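Local coordinates for protein nucleoside diphosphate kinase (Aquifex aeolicus, PDB 3ZTP) that probably makes nucleoside triphosphates other than ATP by passing the ATP gamma phosphate to nucleoside diphosphates through a phosphorylated enzyme intermediate, at residues T6-K11 and A75-E80. Numbering follows the deposited sequence.
Sequences TLIIVK and AVLEGE. With SO4 (sulfate ion), chain D.
Ile8 lays its CG1 branch against the methyl group of Ala75, with Ile8 CG1 3.8 Å from Ala75 CB. Ile8 CG2 meets Leu77 CD1 at 3.9 Å, and the CD1 end of the first branch touches the same methyl. The two side chains cross at about a right angle. Ile8 CG1 sits between the backbone N and the carbonyl carbon (chi1 59°), which brings it over Ala75 and leaves CG2 beside Leu77. Thr6 continues this face with its methyl, Thr6 CG2 lying 4.1 Å from Leu77 CB. Phe27 of helix 20-29 and Val86 of helix 82-90 cover the patch. The opposite face carries Leu7 and Val76. Leu7 reaches back over the neighbouring strand, and Leu7 CD1 comes within 3.5 Å of the carbonyl oxygen Ala75 O. Leu7 CD1 also touches Val76 CG2, at 4.2 Å. Ile132 of helix 125-135 packs on both residues.

The backbones run antiparallel with a marked twist, the strand axes lying at 140°. Thr6 and Leu77 form one hydrogen-bonded pair, Ile8 and Ala75 the next. Each pair closes two N-H to carbonyl bonds, such as Leu77 N to Thr6 O at 2.9 Å. Between them lies the non-hydrogen-bonded pair Leu7 and Val76. There, Val76 CA makes a CA-H...O contact of 3.4 Å with Thr6 O.

Beyond the paired residues, Lys11 sends an extended chain to a sulfate, probably from the crystallisation liquor. Lys11 NZ makes weak hydrogen bonds to its O1 and O4. Asn117 OD1 also accepts a hydrogen bond from Lys11 NZ, while Tyr51 and His120, predicted to carry the phosphate in the intermediate, hold the same sulfate. This is the pairing of the two central strands in the four-stranded antiparallel sheet of the ferredoxin-like nucleoside diphosphate kinase fold, whose first strand leads into the predicted ATP site.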
loop_
_atom_site.group_PDB
_atom_site.type_symbol
_atom_site.label_atom_id
_atom_site.label_comp_id
_atom_site.label_asym_id
_atom_site.label_seq_id
_atom_site.Cartn_x
_atom_site.Cartn_y
_atom_site.Cartn_z
ATOM N N THR A 6 12.261 -12.934 9.234
ATOM C CA THR A 6 12.956 -11.815 9.838
ATOM C C THR A 6 12.839 -10.628 8.907
ATOM O O THR A 6 12.580 -10.792 7.712
ATOM C CB THR A 6 14.426 -12.167 10.158
ATOM O OG1 THR A 6 14.947 -11.100 10.932
ATOM C CG2 THR A 6 15.288 -12.336 8.903
ATOM N N LEU A 7 12.999 -9.427 9.440
ATOM C CA LEU A 7 12.934 -8.212 8.629
ATOM C C LEU A 7 14.335 -7.675 8.420
ATOM O O LEU A 7 15.084 -7.529 9.393
ATOM C CB LEU A 7 12.095 -7.152 9.333
ATOM C CG LEU A 7 11.887 -5.901 8.463
ATOM C CD1 LEU A 7 10.775 -6.090 7.453
ATOM C CD2 LEU A 7 11.678 -4.640 9.281
ATOM N N ILE A 8 14.672 -7.331 7.175
ATOM C CA ILE A 8 15.845 -6.503 6.917
ATOM C C ILE A 8 15.417 -5.153 6.376
ATOM O O ILE A 8 14.390 -5.022 5.694
ATOM C CB ILE A 8 16.879 -7.152 5.969
ATOM C CG1 ILE A 8 16.265 -7.495 4.602
ATOM C CG2 ILE A 8 17.490 -8.370 6.627
ATOM C CD1 ILE A 8 17.291 -7.780 3.506
ATOM N N ILE A 9 16.211 -4.131 6.694
ATOM C CA ILE A 9 16.063 -2.815 6.047
ATOM C C ILE A 9 17.425 -2.403 5.524
ATOM O O ILE A 9 18.386 -2.331 6.295
ATOM C CB ILE A 9 15.535 -1.721 6.985
ATOM C CG1 ILE A 9 14.237 -2.186 7.636
ATOM C CG2 ILE A 9 15.320 -0.458 6.183
ATOM C CD1 ILE A 9 13.702 -1.196 8.686
ATOM N N VAL A 10 17.491 -2.117 4.226
ATOM C CA VAL A 10 18.702 -1.564 3.612
ATOM C C VAL A 10 18.669 -0.072 3.863
ATOM O O VAL A 10 17.711 0.611 3.457
ATOM C CB VAL A 10 18.774 -1.907 2.125
ATOM C CG1 VAL A 10 20.001 -1.280 1.463
ATOM C CG2 VAL A 10 18.764 -3.424 1.947
ATOM N N LYS A 11 19.665 0.421 4.582
ATOM C CA LYS A 11 19.665 1.773 5.119
ATOM C C LYS A 11 20.137 2.775 4.067
ATOM O O LYS A 11 20.675 2.409 3.015
ATOM C CB LYS A 11 20.541 1.836 6.371
ATOM C CG LYS A 11 20.129 0.900 7.473
ATOM C CD LYS A 11 20.984 1.069 8.728
ATOM C CE LYS A 11 20.465 0.301 9.921
ATOM N NZ LYS A 11 21.353 0.383 11.090
ATOM N N ALA A 75 12.663 -5.877 3.444
ATOM C CA ALA A 75 12.280 -7.192 2.948
ATOM C C ALA A 75 12.007 -8.116 4.100
ATOM O O ALA A 75 12.659 -8.018 5.152
ATOM C CB ALA A 75 13.384 -7.786 2.087
ATOM N N VAL A 76 11.033 -8.994 3.922
ATOM C CA VAL A 76 10.837 -10.083 4.845
ATOM C C VAL A 76 11.541 -11.293 4.241
ATOM O O VAL A 76 11.281 -11.657 3.094
ATOM C CB VAL A 76 9.341 -10.401 5.045
ATOM C CG1 VAL A 76 9.172 -11.638 5.927
ATOM C CG2 VAL A 76 8.623 -9.200 5.641
ATOM N N LEU A 77 12.432 -11.892 5.021
ATOM C CA LEU A 77 13.179 -13.072 4.622
ATOM C C LEU A 77 12.697 -14.256 5.417
ATOM O O LEU A 77 12.581 -14.188 6.642
ATOM C CB LEU A 77 14.678 -12.863 4.879
ATOM C CG LEU A 77 15.299 -11.662 4.186
ATOM C CD1 LEU A 77 16.761 -11.630 4.528
ATOM C CD2 LEU A 77 15.095 -11.724 2.686
ATOM N N GLU A 78 12.441 -15.365 4.725
ATOM C CA GLU A 78 11.963 -16.594 5.347
ATOM C C GLU A 78 12.902 -17.754 5.075
ATOM O O GLU A 78 13.344 -17.961 3.955
ATOM C CB GLU A 78 10.563 -16.905 4.814
ATOM C CG GLU A 78 9.931 -18.159 5.383
ATOM C CD GLU A 78 8.550 -18.382 4.796
ATOM O OE1 GLU A 78 7.635 -17.590 5.113
ATOM O OE2 GLU A 78 8.382 -19.314 3.989
ATOM N N GLY A 79 13.203 -18.500 6.117
ATOM C CA GLY A 79 14.002 -19.700 5.969
ATOM C C GLY A 79 14.322 -20.326 7.308
ATOM O O GLY A 79 14.037 -19.772 8.358
ATOM N N GLU A 80 14.909 -21.515 7.270
ATOM C CA GLU A 80 15.319 -22.200 8.496
ATOM C C GLU A 80 16.285 -21.329 9.307
ATOM O O GLU A 80 17.252 -20.807 8.760
ATOM C CB GLU A 80 15.993 -23.515 8.123
ATOM C CG GLU A 80 16.526 -24.304 9.299
ATOM C CD GLU A 80 15.442 -24.753 10.245
ATOM O OE1 GLU A 80 14.305 -25.006 9.794
ATOM O OE2 GLU A 80 15.731 -24.852 11.453
HETATM S S SO4 D . 19.636 -0.945 13.479
HETATM O O1 SO4 D . 20.637 -1.810 12.867
HETATM O O2 SO4 D . 18.835 -1.729 14.418
HETATM O O3 SO4 D . 20.239 0.129 14.264
HETATM O O4 SO4 D . 18.822 -0.333 12.466
#